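Local coordinates for protein esterase (Capnocytophaga ochracea, PDB 4W9R) that is of unknown function but belongs to the putative esterases of the alpha/beta-hydrolase clan, and may therefore hydrolyse ester bonds, at residues Y322-K325 with K331-K334; K65-G70 with G109-A114; P276-V281 with P343-I348; K137-N142 with A165-R170; K117-S122 with F127-Y132. One frame throughout, in Å; residues are numbered along the deposited sequence.

How the contacts relate
The contacts fall into two groups. Contacts 2, 5 and 4, in chain order, belong to the esterase-like alpha/beta part and its mixed sheet; contact 3 and contact 1, nested within the loop that contact 3 closes, belong to the later all-helical region. Contacts 2 and 5 have centres about 17 Å apart and are adjacent in sequence. Contacts 4 and 5, about 13 Å apart between centres, touch: Lys117 and Asn142 pair through their backbones, where strand 116-122 lies beside the loop entering strand 143-149. Contacts 1 and 3 have centres about 20 Å apart. About 55 Å separates the centres of contacts 1 and 5: the esterase-like and helical parts are separate regions of an elongated chain.

Contact 1 of 5, residues Y322-K325 with K331-K334; sequences YYEK and KALK
Tyr323 and Ala332 bring the ends of two successive helices together, their CA atoms only 5.1 Å apart across a short connection, as in a tight helical hairpin. Alanine suits this place because its single methyl permits so close an approach: Ala332 CB lies 3.7 Å from Tyr323 CB, and Glu324 CG reaches the same methyl at 3.8 Å. Tyr323 supplies the broad surface. With CG turned beside its own backbone N and anti to the carbonyl carbon (chi1 -77°), its ring leans across to the other helix and offers one face to Lys331. There Lys331 CB stands 3.8 Å from the ring centroid and 18° off the normal, a CH-pi contact displaced toward the CD2 side. Farther along the extended lysine chain, Lys331 CD approaches Tyr323 CZ at 4.0 Å, so the methylene groups, rather than the ammonium, meet the ring. Were Tyr323 replaced by an alanine, the aliphatic part of Lys331 would probably lose its aromatic platform and a gap would open between the helix ends. The carboxylate of Glu324 accepts a hydrogen bond from Tyr336 OH, giving the two helices a polar tie beside the apolar one. Ala332 and Glu324 also rest on Leu360 of helix 350-362, while Tyr322 packs against helix 294-306, so the hairpin packs on one helix before it in the chain and one after it.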
# COMPACT_ATOMS: atom_id res chain seq x y z
N TYR B 322 32.97 14.25 -30.05
CA TYR B 322 32.55 13.65 -31.31
C TYR B 322 33.45 14.08 -32.46
O TYR B 322 33.81 13.28 -33.32
CB TYR B 322 31.10 14.02 -31.63
CG TYR B 322 30.72 13.73 -33.06
CD1 TYR B 322 30.44 12.44 -33.48
CD2 TYR B 322 30.63 14.75 -34.00
CE1 TYR B 322 30.09 12.16 -34.78
CE2 TYR B 322 30.28 14.49 -35.32
CZ TYR B 322 30.01 13.19 -35.70
OH TYR B 322 29.66 12.92 -37.00
N TYR B 323 33.82 15.36 -32.47
CA TYR B 323 34.67 15.89 -33.53
C TYR B 323 36.06 15.26 -33.49
O TYR B 323 36.67 15.03 -34.53
CB TYR B 323 34.76 17.41 -33.43
CG TYR B 323 33.52 18.11 -33.95
CD1 TYR B 323 32.86 17.64 -35.07
CD2 TYR B 323 33.01 19.24 -33.31
CE1 TYR B 323 31.72 18.26 -35.55
CE2 TYR B 323 31.88 19.87 -33.78
CZ TYR B 323 31.24 19.38 -34.90
OH TYR B 323 30.11 20.01 -35.38
N GLU B 324 36.54 14.97 -32.28
CA GLU B 324 37.82 14.28 -32.13
C GLU B 324 37.74 12.87 -32.69
O GLU B 324 38.67 12.40 -33.34
CB GLU B 324 38.25 14.25 -30.66
CG GLU B 324 38.76 15.57 -30.13
CD GLU B 324 39.37 15.45 -28.74
OE1 GLU B 324 38.65 15.05 -27.80
OE2 GLU B 324 40.57 15.76 -28.59
N LYS B 325 36.62 12.19 -32.43
CA LYS B 325 36.45 10.80 -32.85
C LYS B 325 36.39 10.65 -34.37
O LYS B 325 36.82 9.64 -34.91
CB LYS B 325 35.20 10.21 -32.22
CG LYS B 325 35.22 10.17 -30.70
CD LYS B 325 36.42 9.40 -30.17
CE LYS B 325 36.46 9.42 -28.65
NZ LYS B 325 37.61 8.65 -28.11
N LYS B 331 37.30 21.81 -35.39
CA LYS B 331 35.98 22.05 -34.81
C LYS B 331 35.95 21.63 -33.34
O LYS B 331 35.25 22.24 -32.53
CB LYS B 331 34.90 21.30 -35.59
CG LYS B 331 34.67 21.85 -36.99
CD LYS B 331 33.47 21.20 -37.66
CE LYS B 331 33.25 21.77 -39.05
NZ LYS B 331 32.04 21.19 -39.71
N ALA B 332 36.72 20.60 -33.00
CA ALA B 332 36.78 20.11 -31.63
C ALA B 332 37.34 21.18 -30.69
O ALA B 332 36.79 21.42 -29.61
CB ALA B 332 37.62 18.85 -31.55
N LEU B 333 38.42 21.82 -31.12
CA LEU B 333 39.05 22.88 -30.33
C LEU B 333 38.10 24.05 -30.13
O LEU B 333 37.98 24.57 -29.02
CB LEU B 333 40.34 23.36 -31.01
CG LEU B 333 41.09 24.47 -30.28
CD1 LEU B 333 41.54 23.99 -28.91
CD2 LEU B 333 42.28 24.94 -31.10
N LYS B 334 37.43 24.45 -31.20
CA LYS B 334 36.47 25.55 -31.14
C LYS B 334 35.31 25.20 -30.22
O LYS B 334 34.80 26.05 -29.49
CB LYS B 334 35.96 25.87 -32.55
CG LYS B 334 34.96 27.02 -32.61
CD LYS B 334 34.41 27.19 -34.02
CE LYS B 334 33.38 28.31 -34.08
NZ LYS B 334 33.97 29.64 -33.78

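Contact 2 of 5, residues K65-G70 with G109-A114; sequences KCIVVG and GKYPIA
Ile67 meets Tyr111 and Ile113 through a purely apolar contact that joins an inner strand of the mixed sheet to the chain leaving helix 91-110. The van der Waals contacts gather on one methyl. Ile67 points toward the other segment, and its CG1 branch is extended (chi2 -176°), so CD1 stands well out from the strand and reaches the other segment. There Ile67 CD1 touches Tyr111 CB at 3.8 Å, with Tyr111 CG almost as near at 3.9 Å; it thus meets the root of the aromatic side chain, and the two side chains run at about a right angle. On the Ile113 side the contact is methyl to methyl, Ile67 CD1 to Ile113 CD1 at 4.0 Å. Ile113 departs from its backbone in another direction, but its folded CG1 branch (chi2 -55°) brings CD1 back toward Ile67.

Backbone bonding shapes the second segment. Pro112 is the centre of an inverse gamma turn, in which Ile113 N makes a weak bond to Tyr111 O; the bend brings Tyr111 and Ile113 to the same isoleucine. Ile67 itself is paired by its backbone to Pro36 and Ile38 in the adjoining strand.

Further apolar cover comes from Leu37 and Ile107 against Ile113, and from Tyr29 against Tyr111. Branched aliphatic residues suit such a place because they fill volume without polar atoms needing partners. The chemistry is that of van der Waals contact between hydrocarbon groups, with Ile67 the buried partner and directional bonding left to the backbone.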
# COMPACT_ATOMS: atom_id res chain seq x y z
N LYS B 65 4.39 13.48 -11.42
CA LYS B 65 3.38 14.09 -10.56
C LYS B 65 2.00 13.92 -11.19
O LYS B 65 1.83 14.16 -12.38
CB LYS B 65 3.69 15.57 -10.32
CG LYS B 65 4.93 15.82 -9.48
CD LYS B 65 5.21 17.31 -9.37
CE LYS B 65 6.44 17.59 -8.52
NZ LYS B 65 6.28 17.08 -7.13
N CYS B 66 1.03 13.49 -10.39
CA CYS B 66 -0.31 13.22 -10.90
C CYS B 66 -1.37 13.96 -10.10
O CYS B 66 -1.16 14.34 -8.95
CB CYS B 66 -0.60 11.72 -10.88
SG CYS B 66 0.40 10.76 -12.04
N ILE B 67 -2.53 14.16 -10.73
CA ILE B 67 -3.68 14.71 -10.04
C ILE B 67 -4.69 13.60 -9.79
O ILE B 67 -5.07 12.87 -10.70
CB ILE B 67 -4.34 15.85 -10.85
CG1 ILE B 67 -3.40 17.05 -10.93
CG2 ILE B 67 -5.66 16.26 -10.23
CD1 ILE B 67 -4.00 18.25 -11.62
N VAL B 68 -5.11 13.46 -8.53
CA VAL B 68 -6.04 12.41 -8.16
C VAL B 68 -7.38 13.00 -7.73
O VAL B 68 -7.44 13.87 -6.87
CB VAL B 68 -5.48 11.53 -7.02
CG1 VAL B 68 -6.40 10.35 -6.74
CG2 VAL B 68 -4.08 11.05 -7.36
N VAL B 69 -8.46 12.52 -8.35
CA VAL B 69 -9.79 12.99 -8.01
C VAL B 69 -10.65 11.84 -7.50
O VAL B 69 -10.97 10.91 -8.25
CB VAL B 69 -10.49 13.64 -9.22
CG1 VAL B 69 -11.92 14.02 -8.88
CG2 VAL B 69 -9.70 14.85 -9.69
N GLY B 70 -11.01 11.89 -6.22
CA GLY B 70 -11.88 10.87 -5.65
C GLY B 70 -13.35 11.22 -5.65
O GLY B 70 -13.73 12.39 -5.60
N GLY B 109 -10.87 21.06 -17.47
CA GLY B 109 -11.03 22.49 -17.63
C GLY B 109 -10.30 23.27 -16.55
O GLY B 109 -9.76 24.34 -16.81
N LYS B 110 -10.29 22.72 -15.34
CA LYS B 110 -9.67 23.39 -14.20
C LYS B 110 -8.15 23.19 -14.13
O LYS B 110 -7.44 23.97 -13.50
CB LYS B 110 -10.31 22.90 -12.90
CG LYS B 110 -10.63 24.00 -11.90
CD LYS B 110 -11.33 23.44 -10.67
CE LYS B 110 -11.79 24.54 -9.74
NZ LYS B 110 -10.67 25.40 -9.28
N TYR B 111 -7.66 22.14 -14.79
CA TYR B 111 -6.25 21.76 -14.68
C TYR B 111 -5.69 21.26 -16.01
O TYR B 111 -6.43 20.75 -16.85
CB TYR B 111 -6.06 20.68 -13.61
CG TYR B 111 -6.65 21.01 -12.26
CD1 TYR B 111 -6.07 21.97 -11.44
CD2 TYR B 111 -7.79 20.36 -11.80
CE1 TYR B 111 -6.60 22.27 -10.21
CE2 TYR B 111 -8.33 20.65 -10.57
CZ TYR B 111 -7.73 21.61 -9.77
OH TYR B 111 -8.27 21.91 -8.54
N PRO B 112 -4.37 21.41 -16.20
CA PRO B 112 -3.71 20.87 -17.40
C PRO B 112 -3.54 19.36 -17.33
O PRO B 112 -2.47 18.87 -16.97
CB PRO B 112 -2.35 21.58 -17.40
CG PRO B 112 -2.10 21.90 -15.96
CD PRO B 112 -3.45 22.19 -15.37
N ILE B 113 -4.60 18.63 -17.67
CA ILE B 113 -4.57 17.17 -17.61
C ILE B 113 -3.90 16.56 -18.83
O ILE B 113 -4.21 16.93 -19.97
CB ILE B 113 -6.00 16.59 -17.47
CG1 ILE B 113 -6.70 17.18 -16.24
CG2 ILE B 113 -5.96 15.07 -17.39
CD1 ILE B 113 -5.93 16.99 -14.95
N ALA B 114 -2.98 15.63 -18.61
CA ALA B 114 -2.28 14.95 -19.69
C ALA B 114 -3.19 13.96 -20.41
O ALA B 114 -4.36 13.81 -20.06
CB ALA B 114 -1.04 14.25 -19.16

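Contact 3 of 5, residues P276-V281 with P343-I348; sequences PILNDV and PNIDFI
Leu278, in the first turn of helix 278-290, packs against a type II' beta turn, Ile345 to Ile348, in the loop between two later helices of the all-helical region. Leu278 buries the most surface here, and its two methyls divide the work. Leu278 CD1 meets Ile345 CD1 at 3.9 Å, the two side chains running past one another with opposed directions; CD2 lies against Asp346. The extended placement of Ile345 CG1, opposite its backbone N (chi1 174°), lets CD1 reach the leucine. Leucine suits the spot because its forked end can touch both neighbours at once. With a serine in place of Leu278, Ile345 CD1 is likely to lose its methyl partner and the turn its apolar contact with the helix.

Asp346 takes the second position of the turn with positive phi (52°), and Ile348 N closes the turn on Ile345 O. Ile345 also rests on Met314 of helix 314-325, while Asp346 touches Met282 one helical turn beyond Leu278, so the loop spans neighbouring helices. At the exposed side of the contact, the carboxylate oxygen Asp346 OD2 lies 3.6 Å from Leu278 CD2, a polar atom beside a methyl.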
# COMPACT_ATOMS: atom_id res chain seq x y z
N PRO B 276 15.18 14.58 -19.43
CA PRO B 276 16.11 13.46 -19.22
C PRO B 276 16.94 13.63 -17.96
O PRO B 276 17.55 14.68 -17.75
CB PRO B 276 16.99 13.49 -20.47
CG PRO B 276 16.15 14.17 -21.50
CD PRO B 276 15.35 15.20 -20.75
N ILE B 277 16.96 12.59 -17.13
CA ILE B 277 17.72 12.62 -15.89
C ILE B 277 19.18 12.27 -16.14
O ILE B 277 19.50 11.49 -17.04
CB ILE B 277 17.12 11.66 -14.85
CG1 ILE B 277 17.03 10.25 -15.42
CG2 ILE B 277 15.75 12.15 -14.41
CD1 ILE B 277 16.45 9.24 -14.44
N LEU B 278 20.07 12.86 -15.35
CA LEU B 278 21.51 12.69 -15.50
C LEU B 278 21.92 11.22 -15.53
O LEU B 278 22.85 10.84 -16.24
CB LEU B 278 22.25 13.41 -14.37
CG LEU B 278 23.77 13.53 -14.54
CD1 LEU B 278 24.10 14.29 -15.82
CD2 LEU B 278 24.38 14.22 -13.33
N ASN B 279 21.22 10.39 -14.75
CA ASN B 279 21.47 8.96 -14.72
C ASN B 279 21.26 8.31 -16.09
O ASN B 279 22.08 7.52 -16.55
CB ASN B 279 20.58 8.29 -13.68
CG ASN B 279 20.70 6.78 -13.68
OD1 ASN B 279 21.59 6.21 -13.05
ND2 ASN B 279 19.80 6.11 -14.39
N ASP B 280 20.15 8.67 -16.74
CA ASP B 280 19.82 8.11 -18.04
C ASP B 280 20.75 8.62 -19.14
O ASP B 280 21.08 7.89 -20.07
CB ASP B 280 18.36 8.43 -18.40
CG ASP B 280 17.37 7.59 -17.61
OD1 ASP B 280 17.80 6.92 -16.65
OD2 ASP B 280 16.17 7.62 -17.94
N VAL B 281 21.17 9.87 -19.02
CA VAL B 281 22.08 10.46 -19.99
C VAL B 281 23.46 9.81 -19.91
O VAL B 281 24.04 9.43 -20.92
CB VAL B 281 22.22 11.98 -19.80
CG1 VAL B 281 23.27 12.55 -20.73
CG2 VAL B 281 20.88 12.66 -20.02
N PRO B 343 28.75 26.42 -17.22
CA PRO B 343 28.92 25.80 -15.89
C PRO B 343 29.24 24.31 -15.93
O PRO B 343 28.86 23.61 -16.86
CB PRO B 343 27.56 26.04 -15.23
CG PRO B 343 27.09 27.31 -15.83
CD PRO B 343 27.57 27.29 -17.26
N ASN B 344 29.94 23.84 -14.90
CA ASN B 344 30.29 22.44 -14.77
C ASN B 344 29.10 21.57 -14.41
O ASN B 344 28.22 21.99 -13.65
CB ASN B 344 31.39 22.26 -13.72
CG ASN B 344 32.65 23.04 -14.05
OD1 ASN B 344 32.87 23.43 -15.19
ND2 ASN B 344 33.47 23.26 -13.03
N ILE B 345 29.07 20.35 -14.94
CA ILE B 345 28.08 19.36 -14.54
C ILE B 345 28.73 17.98 -14.47
O ILE B 345 29.44 17.57 -15.39
CB ILE B 345 26.88 19.34 -15.51
CG1 ILE B 345 25.93 18.20 -15.15
CG2 ILE B 345 27.35 19.23 -16.96
CD1 ILE B 345 24.68 18.15 -16.00
N ASP B 346 28.49 17.28 -13.36
CA ASP B 346 29.07 15.96 -13.12
C ASP B 346 30.59 15.99 -13.30
O ASP B 346 31.28 16.80 -12.69
CB ASP B 346 28.43 14.91 -14.04
CG ASP B 346 28.60 13.49 -13.52
OD1 ASP B 346 29.68 13.17 -12.99
OD2 ASP B 346 27.64 12.70 -13.63
N PHE B 347 31.10 15.11 -14.16
CA PHE B 347 32.55 15.00 -14.37
C PHE B 347 33.04 15.98 -15.42
O PHE B 347 34.23 16.01 -15.74
CB PHE B 347 32.93 13.57 -14.75
CG PHE B 347 32.57 13.19 -16.16
CD1 PHE B 347 33.52 13.25 -17.17
CD2 PHE B 347 31.29 12.76 -16.47
CE1 PHE B 347 33.19 12.89 -18.47
CE2 PHE B 347 30.96 12.40 -17.76
CZ PHE B 347 31.91 12.47 -18.76
N ILE B 348 32.14 16.80 -15.96
CA ILE B 348 32.54 17.80 -16.94
C ILE B 348 32.91 19.07 -16.20
O ILE B 348 32.06 19.71 -15.58
CB ILE B 348 31.41 18.12 -17.95
CG1 ILE B 348 30.66 16.85 -18.35
CG2 ILE B 348 31.97 18.84 -19.16
CD1 ILE B 348 31.49 15.87 -19.09

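Contact 4 of 5, residues K137-N142 with A165-R170; sequences KKPTFN and AGVPNR
Pro139 faces Val167, and Asn142 faces Arg170, as two loops of the alpha/beta fold run alongside in the same direction, with CA separations of 7.8 Å and 6.2 Å for the two pairs. The loops draw together toward their ends because each leads into one of two adjacent parallel strands, 143-149 and 171-180; backbone bonding between Asn142 and Phe172 continues this pairing. At the wider end the contact is apolar. Pro139 CG lies 4.3 Å from Val167 CG1, and Pro139 CD is 4.2 Å from Pro168 CG, the two pyrrolidine rings reaching toward each other. Prolines suit such loops, since each stiffens the chain and presents a compact hydrocarbon surface near solvent.

Gly166, which follows helix 156-165, has positive phi (87°) and angles at which a side chain would press on the preceding carbonyl oxygen; it lets the chain turn out of the helix toward Val167. On the other loop, Phe141 points away from this contact into the interior, where it meets Tyr132 edge-to-face and packs on Val119. Arg170 is fully extended, with CG opposite its backbone N (chi1 180°), which carries the guanidinium to a salt bridge with Glu206 on the next strand. Its backbone, by contrast, serves the loop contact: Arg170 O lies 3.6 Å from Asn142 CB.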
# COMPACT_ATOMS: atom_id res chain seq x y z
N LYS B 137 -17.18 6.29 -28.50
CA LYS B 137 -16.60 7.54 -29.01
C LYS B 137 -15.08 7.52 -29.02
O LYS B 137 -14.45 7.56 -30.08
CB LYS B 137 -17.10 8.72 -28.18
N LYS B 138 -14.49 7.42 -27.84
CA LYS B 138 -13.05 7.52 -27.64
C LYS B 138 -12.80 7.28 -26.16
O LYS B 138 -13.55 7.77 -25.32
CB LYS B 138 -12.52 8.90 -28.06
CG LYS B 138 -11.06 9.15 -27.72
CD LYS B 138 -10.67 10.61 -27.87
CE LYS B 138 -9.22 10.83 -27.45
NZ LYS B 138 -8.83 12.27 -27.48
N PRO B 139 -11.74 6.52 -25.84
CA PRO B 139 -11.54 6.14 -24.44
C PRO B 139 -11.40 7.33 -23.51
O PRO B 139 -10.59 8.23 -23.75
CB PRO B 139 -10.24 5.33 -24.48
CG PRO B 139 -10.19 4.78 -25.86
CD PRO B 139 -10.79 5.84 -26.74
N THR B 140 -12.19 7.33 -22.44
CA THR B 140 -12.06 8.32 -21.39
C THR B 140 -10.90 7.91 -20.50
O THR B 140 -10.08 8.73 -20.09
CB THR B 140 -13.35 8.46 -20.56
OG1 THR B 140 -14.40 8.95 -21.40
CG2 THR B 140 -13.15 9.42 -19.40
N PHE B 141 -10.84 6.61 -20.22
CA PHE B 141 -9.79 6.07 -19.37
C PHE B 141 -8.87 5.12 -20.14
O PHE B 141 -9.33 4.15 -20.75
CB PHE B 141 -10.39 5.36 -18.16
CG PHE B 141 -11.20 6.27 -17.28
CD1 PHE B 141 -10.59 7.30 -16.58
CD2 PHE B 141 -12.57 6.09 -17.14
CE1 PHE B 141 -11.33 8.13 -15.77
CE2 PHE B 141 -13.31 6.93 -16.33
CZ PHE B 141 -12.69 7.95 -15.64
N ASN B 142 -7.58 5.41 -20.11
CA ASN B 142 -6.57 4.55 -20.71
C ASN B 142 -6.04 3.56 -19.70
O ASN B 142 -5.29 2.64 -20.03
CB ASN B 142 -5.43 5.39 -21.29
CG ASN B 142 -5.93 6.59 -22.06
OD1 ASN B 142 -5.75 7.73 -21.63
ND2 ASN B 142 -6.56 6.34 -23.19
N ALA B 165 -10.27 -6.27 -29.89
CA ALA B 165 -10.35 -5.17 -30.84
C ALA B 165 -9.25 -4.15 -30.59
O ALA B 165 -8.64 -3.63 -31.53
CB ALA B 165 -11.71 -4.51 -30.76
N GLY B 166 -8.99 -3.86 -29.32
CA GLY B 166 -7.94 -2.93 -28.95
C GLY B 166 -8.39 -1.48 -28.91
O GLY B 166 -9.57 -1.18 -29.06
N VAL B 167 -7.42 -0.59 -28.71
CA VAL B 167 -7.69 0.83 -28.61
C VAL B 167 -6.75 1.60 -29.55
O VAL B 167 -5.74 1.05 -29.99
CB VAL B 167 -7.50 1.33 -27.16
CG1 VAL B 167 -8.59 0.76 -26.26
CG2 VAL B 167 -6.12 0.96 -26.65
N PRO B 168 -7.10 2.86 -29.88
CA PRO B 168 -6.22 3.65 -30.76
C PRO B 168 -4.79 3.80 -30.25
O PRO B 168 -3.87 3.71 -31.06
CB PRO B 168 -6.93 5.02 -30.80
CG PRO B 168 -7.97 4.98 -29.71
CD PRO B 168 -8.36 3.55 -29.60
N ASN B 169 -4.59 4.01 -28.95
CA ASN B 169 -3.23 4.17 -28.44
C ASN B 169 -2.80 3.09 -27.45
O ASN B 169 -2.06 2.18 -27.80
CB ASN B 169 -3.09 5.54 -27.78
CG ASN B 169 -1.69 5.79 -27.24
OD1 ASN B 169 -0.71 5.23 -27.73
ND2 ASN B 169 -1.59 6.64 -26.22
N ARG B 170 -3.29 3.18 -26.21
CA ARG B 170 -2.91 2.20 -25.19
C ARG B 170 -4.00 2.00 -24.15
O ARG B 170 -4.69 2.94 -23.76
CB ARG B 170 -1.61 2.64 -24.51
CG ARG B 170 -1.12 1.70 -23.41
CD ARG B 170 0.24 2.12 -22.90
NE ARG B 170 0.73 1.26 -21.82
CZ ARG B 170 0.73 1.61 -20.54
NH1 ARG B 170 0.27 2.79 -20.17
NH2 ARG B 170 1.19 0.77 -19.62

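Contact 5 of 5, residues K117-S122 with F127-Y132; sequences KGVIAS and FLANYY
Ala129 points its methyl at strand 116-122, between Val119 and Ala121, which lie two residues apart and so project from the same face of the strand. The nearer backbone approach is at Ala121, with Ala121 CA 6.7 Å from Ala129 CA. Here the side chains meet methyl to methyl, Ala121 CB to Ala129 CB at 4.3 Å; two alanines suit a place where helix-like backbone lies close over a sheet. Val119, being larger, reaches across from one side. Its CG2 lies opposite the backbone N while CG1 takes the place between N and the carbonyl carbon (chi1 55°), which turns both methyls toward the helical segment and brings Val119 CG2 within 4.4 Å of Ala129 CB. Tyr132, turned the same way as Ala129, brings CD2 to 4.7 Å from Val119 CG1, a looser approach that extends the cover along the strand. Its ring is held elsewhere, stacked with Phe96 and bonded through OH to Phe96 O. The bonds Asn130 N to Phe127 O and Tyr131 N to Leu128 O wind the segment tightly, presenting Ala129 and Tyr132 to the sheet while Asn130 points away.

Strand 116-122 runs between strands 35-40 and 143-149, and its other face carries Ile120 against Val50 of helix 43-59. Together with helix 123-128 it opens a beta-alpha-beta crossover, at the strand-helix junction where alpha/beta hydrolases usually place the nucleophile elbow.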
# COMPACT_ATOMS: atom_id res chain seq x y z
N LYS B 117 -5.42 9.21 -18.53
CA LYS B 117 -6.44 9.33 -17.49
C LYS B 117 -6.84 7.94 -17.00
O LYS B 117 -7.35 7.13 -17.78
CB LYS B 117 -7.66 10.09 -18.01
CG LYS B 117 -7.37 11.54 -18.37
CD LYS B 117 -8.53 12.17 -19.13
CE LYS B 117 -8.32 12.12 -20.64
NZ LYS B 117 -8.23 10.72 -21.16
N GLY B 118 -6.59 7.65 -15.73
CA GLY B 118 -6.94 6.36 -15.17
C GLY B 118 -8.17 6.36 -14.27
O GLY B 118 -8.66 7.42 -13.87
N VAL B 119 -8.65 5.17 -13.95
CA VAL B 119 -9.75 5.02 -13.00
C VAL B 119 -9.51 3.82 -12.09
O VAL B 119 -9.17 2.72 -12.55
CB VAL B 119 -11.11 4.87 -13.73
CG1 VAL B 119 -11.08 3.72 -14.72
CG2 VAL B 119 -12.24 4.69 -12.72
N ILE B 120 -9.67 4.03 -10.79
CA ILE B 120 -9.49 2.97 -9.81
C ILE B 120 -10.77 2.78 -9.01
O ILE B 120 -11.34 3.74 -8.49
CB ILE B 120 -8.33 3.28 -8.84
CG1 ILE B 120 -7.03 3.49 -9.61
CG2 ILE B 120 -8.17 2.16 -7.82
CD1 ILE B 120 -5.84 3.79 -8.73
N ALA B 121 -11.23 1.53 -8.92
CA ALA B 121 -12.45 1.23 -8.20
C ALA B 121 -12.42 -0.17 -7.60
O ALA B 121 -11.64 -1.02 -8.03
CB ALA B 121 -13.65 1.39 -9.11
N SER B 122 -13.28 -0.41 -6.62
CA SER B 122 -13.37 -1.71 -5.97
C SER B 122 -14.81 -2.18 -5.83
O SER B 122 -15.75 -1.38 -5.91
CB SER B 122 -12.69 -1.68 -4.60
OG SER B 122 -13.38 -0.83 -3.70
N PHE B 127 -16.35 -3.38 -10.85
CA PHE B 127 -16.90 -4.04 -12.03
C PHE B 127 -17.51 -3.03 -12.98
O PHE B 127 -17.45 -3.19 -14.20
CB PHE B 127 -17.94 -5.08 -11.63
CG PHE B 127 -18.52 -5.83 -12.79
CD1 PHE B 127 -17.74 -6.73 -13.50
CD2 PHE B 127 -19.84 -5.64 -13.18
CE1 PHE B 127 -18.27 -7.43 -14.58
CE2 PHE B 127 -20.37 -6.33 -14.25
CZ PHE B 127 -19.58 -7.22 -14.95
N LEU B 128 -18.10 -1.98 -12.42
CA LEU B 128 -18.68 -0.90 -13.21
C LEU B 128 -17.62 -0.22 -14.08
O LEU B 128 -17.90 0.19 -15.20
CB LEU B 128 -19.35 0.13 -12.30
CG LEU B 128 -19.86 1.42 -12.96
CD1 LEU B 128 -21.00 1.11 -13.91
CD2 LEU B 128 -20.29 2.43 -11.91
N ALA B 129 -16.41 -0.11 -13.54
CA ALA B 129 -15.32 0.56 -14.23
C ALA B 129 -14.91 -0.16 -15.52
O ALA B 129 -14.35 0.46 -16.42
CB ALA B 129 -14.12 0.70 -13.30
N ASN B 130 -15.20 -1.45 -15.59
CA ASN B 130 -14.88 -2.23 -16.78
C ASN B 130 -15.58 -1.71 -18.03
O ASN B 130 -15.05 -1.80 -19.13
CB ASN B 130 -15.25 -3.70 -16.58
CG ASN B 130 -14.39 -4.39 -15.53
OD1 ASN B 130 -13.23 -4.03 -15.34
ND2 ASN B 130 -14.96 -5.38 -14.86
N TYR B 131 -16.77 -1.16 -17.83
CA TYR B 131 -17.63 -0.78 -18.95
C TYR B 131 -17.15 0.45 -19.70
O TYR B 131 -17.70 0.81 -20.74
CB TYR B 131 -19.06 -0.57 -18.45
CG TYR B 131 -19.78 -1.87 -18.18
CD1 TYR B 131 -19.59 -2.56 -17.00
CD2 TYR B 131 -20.63 -2.42 -19.13
CE1 TYR B 131 -20.23 -3.76 -16.76
CE2 TYR B 131 -21.28 -3.61 -18.90
CZ TYR B 131 -21.08 -4.28 -17.72
OH TYR B 131 -21.72 -5.48 -17.49
N TYR B 132 -16.11 1.10 -19.19
CA TYR B 132 -15.49 2.21 -19.91
C TYR B 132 -14.72 1.72 -21.13
O TYR B 132 -14.38 2.50 -22.02
CB TYR B 132 -14.58 3.02 -18.98
CG TYR B 132 -15.35 3.80 -17.94
CD1 TYR B 132 -16.12 4.90 -18.30
CD2 TYR B 132 -15.33 3.43 -16.60
CE1 TYR B 132 -16.83 5.62 -17.37
CE2 TYR B 132 -16.04 4.15 -15.65
CZ TYR B 132 -16.79 5.24 -16.04
OH TYR B 132 -17.50 5.96 -15.11